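Long-range contact in LpxE (Aquifex aeolicus, PDB 6EBU), which probably acts as a membrane-embedded phosphatase of the PAP2 superfamily that removes the 1-phosphate group from lipid A: residues Arg57-Glu71 with Ala111-Glu124. The protein carries 1 engineered substitution. Residues are numbered along the deposited sequence; the frame is centred on the assembly and turned at random.
Sequences RKEKVKPLILAIMLE and AMAFTIATVLSHGE. Engineered in segment 57-71: Met-69 (natural residue Ile).
Lys-60 drives its ammonium into the C-terminal end of helix 111-121 and the type II turn Ser-121 to Glu-124. Bends at chi2 and chi4 (-62°) let NZ donate a hydrogen bond to His-122 O (3.0 Å), met on a lone pair in the carbonyl plane, and a weak one to Val-119 O, while CG lies on Leu-120 CD2 (3.7 Å). Salt bridges join Glu-124 OE2 to Arg-57 NE on its syn side (3.2 Å) and to Lys-60 NZ on its anti side (3.2 Å); guanidinium and carboxylate are nearly coplanar, 28° apart. Replacing Lys-60 by alanine is likely to cost His-122 O this donor and the Glu-124 carboxylate one of its two cationic partners here. Farther along antiparallel helices 61-71 and 111-121, whose axes approach to 9.6 Å, Val-119 spreads its methyls, CG1 against Pro-63 CB and CG2 against Ala-67 CB (3.8 Å). Thr-115 CG2 meets Ala-67 CB and Ile-68 CD1 (3.7 Å), the latter also reaching Met-112 CG. Leu-64 also touches Leu-49 and Leu-53 of helix 46-56. At the far end the buried Glu-71 carboxylate lies over Ala-111 and Met-112, CG between backbone N and carbonyl carbon (chi1 64°). Thus a largely apolar seam, consistent with a transmembrane helix, gives way to a salt-bridge network in which the lysine probably also offsets the negative end of the helix dipole.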
ATOM      1  N   ARG A  57      23.466   1.735  -1.391  1.00 45.84           N
ATOM      2  CA  ARG A  57      23.058   0.418  -1.878  1.00 44.01           C
ATOM      3  C   ARG A  57      22.727   0.506  -3.367  1.00 39.98           C
ATOM      4  O   ARG A  57      21.619   0.207  -3.804  1.00 38.75           O
ATOM      5  CB  ARG A  57      21.868  -0.107  -1.077  1.00 46.56           C
ATOM      6  CG  ARG A  57      22.228  -0.784   0.229  1.00 58.02           C
ATOM      7  CD  ARG A  57      22.670  -2.222   0.011  1.00 47.10           C
ATOM      8  NE  ARG A  57      22.783  -2.942   1.275  1.00 55.24           N
ATOM      9  CZ  ARG A  57      23.866  -2.927   2.047  1.00 70.80           C
ATOM     10  NH1 ARG A  57      24.934  -2.231   1.680  1.00 71.79           N
ATOM     11  NH2 ARG A  57      23.882  -3.608   3.184  1.00 67.48           N
ATOM     12  N   LYS A  58      23.711   0.922  -4.170  1.00 42.39           N
ATOM     13  CA  LYS A  58      23.451   1.221  -5.576  1.00 38.17           C
ATOM     14  C   LYS A  58      22.954   0.000  -6.340  1.00 36.44           C
ATOM     15  O   LYS A  58      22.229   0.143  -7.332  1.00 42.72           O
ATOM     16  CB  LYS A  58      24.710   1.783  -6.236  1.00 47.54           C
ATOM     17  N   GLU A  59      23.318  -1.204  -5.895  1.00 41.82           N
ATOM     18  CA  GLU A  59      22.846  -2.412  -6.562  1.00 45.88           C
ATOM     19  C   GLU A  59      21.333  -2.574  -6.464  1.00 48.03           C
ATOM     20  O   GLU A  59      20.750  -3.330  -7.247  1.00 43.17           O
ATOM     21  CB  GLU A  59      23.543  -3.641  -5.976  1.00 51.53           C
ATOM     22  CG  GLU A  59      23.276  -3.868  -4.494  1.00 60.89           C
ATOM     23  CD  GLU A  59      24.283  -3.160  -3.601  1.00 65.15           C
ATOM     24  OE1 GLU A  59      24.998  -2.261  -4.092  1.00 59.70           O
ATOM     25  OE2 GLU A  59      24.362  -3.508  -2.404  1.00 73.29           O
ATOM     26  N   LYS A  60      20.687  -1.882  -5.527  1.00 49.10           N
ATOM     27  CA  LYS A  60      19.246  -1.974  -5.348  1.00 47.91           C
ATOM     28  C   LYS A  60      18.475  -0.919  -6.131  1.00 45.00           C
ATOM     29  O   LYS A  60      17.241  -0.964  -6.149  1.00 45.10           O
ATOM     30  CB  LYS A  60      18.896  -1.853  -3.861  1.00 49.90           C
ATOM     31  CG  LYS A  60      18.324  -3.116  -3.244  1.00 52.84           C
ATOM     32  CD  LYS A  60      19.314  -4.261  -3.291  1.00 54.69           C
ATOM     33  CE  LYS A  60      18.791  -5.465  -2.524  1.00 58.24           C
ATOM     34  NZ  LYS A  60      18.587  -5.155  -1.082  1.00 49.98           N
ATOM     35  N   VAL A  61      19.166   0.020  -6.777  1.00 39.84           N
ATOM     36  CA  VAL A  61      18.473   1.113  -7.452  1.00 40.42           C
ATOM     37  C   VAL A  61      17.715   0.598  -8.669  1.00 41.97           C
ATOM     38  O   VAL A  61      16.519   0.862  -8.831  1.00 43.77           O
ATOM     39  CB  VAL A  61      19.469   2.223  -7.832  1.00 46.52           C
ATOM     40  CG1 VAL A  61      18.796   3.255  -8.717  1.00 41.33           C
ATOM     41  CG2 VAL A  61      20.035   2.876  -6.578  1.00 44.94           C
ATOM     42  N   LYS A  62      18.398  -0.142  -9.543  1.00 43.63           N
ATOM     43  CA  LYS A  62      17.741  -0.665 -10.739  1.00 43.46           C
ATOM     44  C   LYS A  62      16.603  -1.625 -10.414  1.00 39.16           C
ATOM     45  O   LYS A  62      15.518  -1.477 -11.004  1.00 41.68           O
ATOM     46  CB  LYS A  62      18.781  -1.315 -11.659  1.00 50.81           C
ATOM     47  N   PRO A  63      16.756  -2.611  -9.517  1.00 38.92           N
ATOM     48  CA  PRO A  63      15.598  -3.458  -9.185  1.00 35.76           C
ATOM     49  C   PRO A  63      14.408  -2.679  -8.654  1.00 43.30           C
ATOM     50  O   PRO A  63      13.265  -2.979  -9.017  1.00 45.12           O
ATOM     51  CB  PRO A  63      16.159  -4.421  -8.131  1.00 44.03           C
ATOM     52  CG  PRO A  63      17.608  -4.469  -8.410  1.00 43.65           C
ATOM     53  CD  PRO A  63      17.979  -3.088  -8.846  1.00 38.84           C
ATOM     54  N   LEU A  64      14.644  -1.677  -7.803  1.00 44.11           N
ATOM     55  CA  LEU A  64      13.526  -0.922  -7.246  1.00 38.67           C
ATOM     56  C   LEU A  64      12.838  -0.083  -8.313  1.00 38.21           C
ATOM     57  O   LEU A  64      11.603  -0.009  -8.348  1.00 41.85           O
ATOM     58  CB  LEU A  64      14.000  -0.037  -6.093  1.00 38.24           C
ATOM     59  CG  LEU A  64      12.864   0.756  -5.441  1.00 45.42           C
ATOM     60  CD1 LEU A  64      11.837  -0.183  -4.810  1.00 27.22           C
ATOM     61  CD2 LEU A  64      13.400   1.743  -4.420  1.00 37.17           C
ATOM     62  N   ILE A  65      13.614   0.555  -9.194  1.00 34.15           N
ATOM     63  CA  ILE A  65      13.017   1.364 -10.254  1.00 33.99           C
ATOM     64  C   ILE A  65      12.160   0.500 -11.170  1.00 37.59           C
ATOM     65  O   ILE A  65      11.040   0.879 -11.536  1.00 41.03           O
ATOM     66  CB  ILE A  65      14.109   2.114 -11.039  1.00 51.78           C
ATOM     67  CG1 ILE A  65      14.752   3.192 -10.165  1.00 43.82           C
ATOM     68  CG2 ILE A  65      13.528   2.735 -12.304  1.00 41.15           C
ATOM     69  CD1 ILE A  65      15.861   3.949 -10.856  1.00 48.50           C
ATOM     70  N   LEU A  66      12.659  -0.681 -11.543  1.00 41.05           N
ATOM     71  CA  LEU A  66      11.882  -1.547 -12.422  1.00 40.17           C
ATOM     72  C   LEU A  66      10.658  -2.107 -11.705  1.00 38.03           C
ATOM     73  O   LEU A  66       9.589  -2.249 -12.306  1.00 39.65           O
ATOM     74  CB  LEU A  66      12.769  -2.669 -12.965  1.00 40.53           C
ATOM     75  CG  LEU A  66      12.116  -3.995 -13.365  1.00 51.47           C
ATOM     76  CD1 LEU A  66      11.304  -3.817 -14.642  1.00 48.34           C
ATOM     77  CD2 LEU A  66      13.176  -5.074 -13.557  1.00 55.19           C
ATOM     78  N   ALA A  67      10.787  -2.410 -10.413  1.00 34.24           N
ATOM     79  CA  ALA A  67       9.649  -2.935  -9.665  1.00 36.86           C
ATOM     80  C   ALA A  67       8.571  -1.876  -9.481  1.00 40.35           C
ATOM     81  O   ALA A  67       7.377  -2.171  -9.614  1.00 43.24           O
ATOM     82  CB  ALA A  67      10.115  -3.472  -8.312  1.00 36.08           C
ATOM     83  N   ILE A  68       8.972  -0.640  -9.175  1.00 42.40           N
ATOM     84  CA  ILE A  68       8.001   0.441  -9.035  1.00 37.73           C
ATOM     85  C   ILE A  68       7.296   0.691 -10.361  1.00 39.48           C
ATOM     86  O   ILE A  68       6.077   0.893 -10.404  1.00 43.90           O
ATOM     87  CB  ILE A  68       8.689   1.711  -8.501  1.00 37.37           C
ATOM     88  CG1 ILE A  68       9.093   1.519  -7.038  1.00 41.63           C
ATOM     89  CG2 ILE A  68       7.775   2.914  -8.641  1.00 32.82           C
ATOM     90  CD1 ILE A  68       7.925   1.276  -6.112  1.00 39.87           C
ATOM     91  N   MET A  69       8.046   0.667 -11.466  1.00 40.63           N
ATOM     92  CA  MET A  69       7.432   0.799 -12.782  1.00 41.59           C
ATOM     93  C   MET A  69       6.417  -0.309 -13.026  1.00 43.19           C
ATOM     94  O   MET A  69       5.321  -0.056 -13.543  1.00 43.63           O
ATOM     95  CB  MET A  69       8.506   0.773 -13.869  1.00 47.19           C
ATOM     96  CG  MET A  69       9.112   2.121 -14.199  1.00 52.91           C
ATOM     97  SD  MET A  69      10.375   1.975 -15.479  1.00 70.27           S
ATOM     98  CE  MET A  69       9.497   1.019 -16.719  1.00 37.68           C
ATOM     99  N   LEU A  70       6.764  -1.545 -12.661  1.00 42.65           N
ATOM    100  CA  LEU A  70       5.850  -2.666 -12.858  1.00 42.50           C
ATOM    101  C   LEU A  70       4.583  -2.496 -12.026  1.00 45.89           C
ATOM    102  O   LEU A  70       3.467  -2.582 -12.553  1.00 41.65           O
ATOM    103  CB  LEU A  70       6.547  -3.983 -12.510  1.00 40.79           C
ATOM    104  CG  LEU A  70       7.627  -4.499 -13.463  1.00 53.56           C
ATOM    105  CD1 LEU A  70       8.308  -5.732 -12.883  1.00 46.01           C
ATOM    106  CD2 LEU A  70       7.039  -4.801 -14.833  1.00 53.73           C
ATOM    107  N   GLU A  71       4.735  -2.251 -10.720  1.00 39.02           N
ATOM    108  CA  GLU A  71       3.559  -2.155  -9.860  1.00 41.53           C
ATOM    109  C   GLU A  71       2.716  -0.933 -10.207  1.00 37.15           C
ATOM    110  O   GLU A  71       1.482  -1.004 -10.184  1.00 43.26           O
ATOM    111  CB  GLU A  71       3.969  -2.136  -8.383  1.00 38.49           C
ATOM    112  CG  GLU A  71       4.797  -0.934  -7.951  1.00 41.64           C
ATOM    113  CD  GLU A  71       3.953   0.182  -7.360  1.00 40.92           C
ATOM    114  OE1 GLU A  71       2.723   0.003  -7.231  1.00 45.04           O
ATOM    115  OE2 GLU A  71       4.519   1.246  -7.032  1.00 46.60           O
ATOM    116  N   ALA A 111       0.771  -1.244  -2.520  1.00 28.25           N
ATOM    117  CA  ALA A 111       1.591  -1.899  -3.536  1.00 26.98           C
ATOM    118  C   ALA A 111       3.007  -1.333  -3.554  1.00 33.77           C
ATOM    119  O   ALA A 111       3.987  -2.084  -3.613  1.00 36.91           O
ATOM    120  CB  ALA A 111       0.928  -1.760  -4.907  1.00 26.00           C
ATOM    121  N   MET A 112       3.135  -0.004  -3.501  1.00 39.38           N
ATOM    122  CA  MET A 112       4.460   0.613  -3.478  1.00 41.17           C
ATOM    123  C   MET A 112       5.222   0.233  -2.215  1.00 34.19           C
ATOM    124  O   MET A 112       6.415  -0.091  -2.273  1.00 31.78           O
ATOM    125  CB  MET A 112       4.334   2.135  -3.589  1.00 34.54           C
ATOM    126  CG  MET A 112       5.671   2.866  -3.663  1.00 31.74           C
ATOM    127  SD  MET A 112       5.602   4.576  -3.076  1.00 29.27           S
ATOM    128  CE  MET A 112       5.542   4.326  -1.304  1.00 36.63           C
ATOM    129  N   ALA A 113       4.546   0.260  -1.063  1.00 29.29           N
ATOM    130  CA  ALA A 113       5.215  -0.048   0.197  1.00 34.53           C
ATOM    131  C   ALA A 113       5.713  -1.487   0.223  1.00 30.07           C
ATOM    132  O   ALA A 113       6.827  -1.757   0.687  1.00 36.81           O
ATOM    133  CB  ALA A 113       4.271   0.221   1.370  1.00 28.87           C
ATOM    134  N   PHE A 114       4.910  -2.426  -0.279  1.00 34.47           N
ATOM    135  CA  PHE A 114       5.359  -3.813  -0.342  1.00 37.15           C
ATOM    136  C   PHE A 114       6.381  -4.024  -1.451  1.00 36.93           C
ATOM    137  O   PHE A 114       7.210  -4.934  -1.355  1.00 41.06           O
ATOM    138  CB  PHE A 114       4.163  -4.751  -0.525  1.00 41.96           C
ATOM    139  CG  PHE A 114       3.506  -5.141   0.769  1.00 38.16           C
ATOM    140  CD1 PHE A 114       2.534  -4.332   1.338  1.00 28.26           C
ATOM    141  CD2 PHE A 114       3.876  -6.301   1.428  1.00 36.68           C
ATOM    142  CE1 PHE A 114       1.934  -4.682   2.536  1.00 40.99           C
ATOM    143  CE2 PHE A 114       3.279  -6.657   2.627  1.00 36.27           C
ATOM    144  CZ  PHE A 114       2.308  -5.846   3.181  1.00 35.34           C
ATOM    145  N   THR A 115       6.344  -3.198  -2.497  1.00 35.60           N
ATOM    146  CA  THR A 115       7.405  -3.223  -3.499  1.00 36.23           C
ATOM    147  C   THR A 115       8.727  -2.770  -2.895  1.00 33.13           C
ATOM    148  O   THR A 115       9.775  -3.388  -3.121  1.00 39.63           O
ATOM    149  CB  THR A 115       7.034  -2.331  -4.683  1.00 40.87           C
ATOM    150  OG1 THR A 115       5.768  -2.736  -5.217  1.00 41.96           O
ATOM    151  CG2 THR A 115       8.082  -2.427  -5.758  1.00 35.42           C
ATOM    152  N   ILE A 116       8.694  -1.681  -2.127  1.00 37.78           N
ATOM    153  CA  ILE A 116       9.890  -1.208  -1.438  1.00 34.17           C
ATOM    154  C   ILE A 116      10.407  -2.277  -0.484  1.00 35.16           C
ATOM    155  O   ILE A 116      11.598  -2.611  -0.483  1.00 34.71           O
ATOM    156  CB  ILE A 116       9.589   0.111  -0.703  1.00 36.20           C
ATOM    157  CG1 ILE A 116       9.289   1.224  -1.709  1.00 29.53           C
ATOM    158  CG2 ILE A 116      10.739   0.489   0.222  1.00 30.89           C
ATOM    159  CD1 ILE A 116       8.735   2.488  -1.082  1.00 25.44           C
ATOM    160  N   ALA A 117       9.513  -2.841   0.331  1.00 30.26           N
ATOM    161  CA  ALA A 117       9.940  -3.815   1.330  1.00 35.77           C
ATOM    162  C   ALA A 117      10.476  -5.087   0.682  1.00 33.31           C
ATOM    163  O   ALA A 117      11.424  -5.691   1.191  1.00 40.37           O
ATOM    164  CB  ALA A 117       8.785  -4.139   2.279  1.00 30.68           C
ATOM    165  N   THR A 118       9.886  -5.512  -0.437  1.00 34.05           N
ATOM    166  CA  THR A 118      10.339  -6.740  -1.086  1.00 33.55           C
ATOM    167  C   THR A 118      11.732  -6.566  -1.686  1.00 36.92           C
ATOM    168  O   THR A 118      12.613  -7.412  -1.489  1.00 41.03           O
ATOM    169  CB  THR A 118       9.336  -7.168  -2.161  1.00 40.85           C
ATOM    170  OG1 THR A 118       8.089  -7.514  -1.544  1.00 35.92           O
ATOM    171  CG2 THR A 118       9.855  -8.363  -2.942  1.00 35.57           C
ATOM    172  N   VAL A 119      11.955  -5.465  -2.408  1.00 36.31           N
ATOM    173  CA  VAL A 119      13.231  -5.270  -3.092  1.00 30.47           C
ATOM    174  C   VAL A 119      14.338  -4.948  -2.092  1.00 38.47           C
ATOM    175  O   VAL A 119      15.476  -5.411  -2.235  1.00 38.25           O
ATOM    176  CB  VAL A 119      13.098  -4.173  -4.164  1.00 36.40           C
ATOM    177  CG1 VAL A 119      14.455  -3.844  -4.775  1.00 40.10           C
ATOM    178  CG2 VAL A 119      12.111  -4.604  -5.239  1.00 37.27           C
ATOM    179  N   LEU A 120      14.028  -4.160  -1.062  1.00 32.56           N
ATOM    180  CA  LEU A 120      15.069  -3.733  -0.136  1.00 37.91           C
ATOM    181  C   LEU A 120      15.372  -4.767   0.942  1.00 43.07           C
ATOM    182  O   LEU A 120      16.443  -4.699   1.552  1.00 45.41           O
ATOM    183  CB  LEU A 120      14.690  -2.398   0.509  1.00 34.42           C
ATOM    184  CG  LEU A 120      14.578  -1.207  -0.449  1.00 44.55           C
ATOM    185  CD1 LEU A 120      14.634   0.108   0.311  1.00 26.64           C
ATOM    186  CD2 LEU A 120      15.665  -1.259  -1.519  1.00 38.34           C
ATOM    187  N   SER A 121      14.468  -5.717   1.192  1.00 39.15           N
ATOM    188  CA  SER A 121      14.756  -6.784   2.146  1.00 40.99           C
ATOM    189  C   SER A 121      15.666  -7.862   1.570  1.00 44.37           C
ATOM    190  O   SER A 121      16.250  -8.631   2.339  1.00 41.11           O
ATOM    191  CB  SER A 121      13.461  -7.444   2.630  1.00 37.26           C
ATOM    192  OG  SER A 121      12.624  -6.514   3.290  1.00 45.47           O
ATOM    193  N   HIS A 122      15.793  -7.933   0.248  1.00 42.59           N
ATOM    194  CA  HIS A 122      16.525  -9.023  -0.384  1.00 47.72           C
ATOM    195  C   HIS A 122      17.998  -8.990   0.005  1.00 48.96           C
ATOM    196  O   HIS A 122      18.674  -7.968  -0.145  1.00 53.20           O
ATOM    197  CB  HIS A 122      16.378  -8.938  -1.903  1.00 48.57           C
ATOM    198  CG  HIS A 122      17.015 -10.077  -2.636  1.00 53.03           C
ATOM    199  ND1 HIS A 122      18.353 -10.094  -2.966  1.00 50.21           N
ATOM    200  CD2 HIS A 122      16.496 -11.236  -3.104  1.00 44.02           C
ATOM    201  CE1 HIS A 122      18.632 -11.216  -3.606  1.00 53.11           C
ATOM    202  NE2 HIS A 122      17.523 -11.926  -3.703  1.00 54.25           N
ATOM    203  N   GLY A 123      18.492 -10.122   0.506  1.00 44.22           N
ATOM    204  CA  GLY A 123      19.886 -10.237   0.885  1.00 42.83           C
ATOM    205  C   GLY A 123      20.300  -9.413   2.081  1.00 42.35           C
ATOM    206  O   GLY A 123      21.487  -9.118   2.236  1.00 58.53           O
ATOM    207  N   GLU A 124      19.360  -9.033   2.938  1.00 43.48           N
ATOM    208  CA  GLU A 124      19.653  -8.198   4.091  1.00 45.17           C
ATOM    209  C   GLU A 124      19.403  -8.971   5.379  1.00 43.74           C
ATOM    210  O   GLU A 124      18.825 -10.060   5.383  1.00 46.44           O
ATOM    211  CB  GLU A 124      18.814  -6.915   4.057  1.00 44.22           C
ATOM    212  CG  GLU A 124      18.888  -6.171   2.733  1.00 51.82           C
ATOM    213  CD  GLU A 124      20.213  -5.456   2.524  1.00 58.30           C
ATOM    214  OE1 GLU A 124      20.880  -5.120   3.527  1.00 51.89           O
ATOM    215  OE2 GLU A 124      20.586  -5.225   1.354  1.00 67.68           O
TER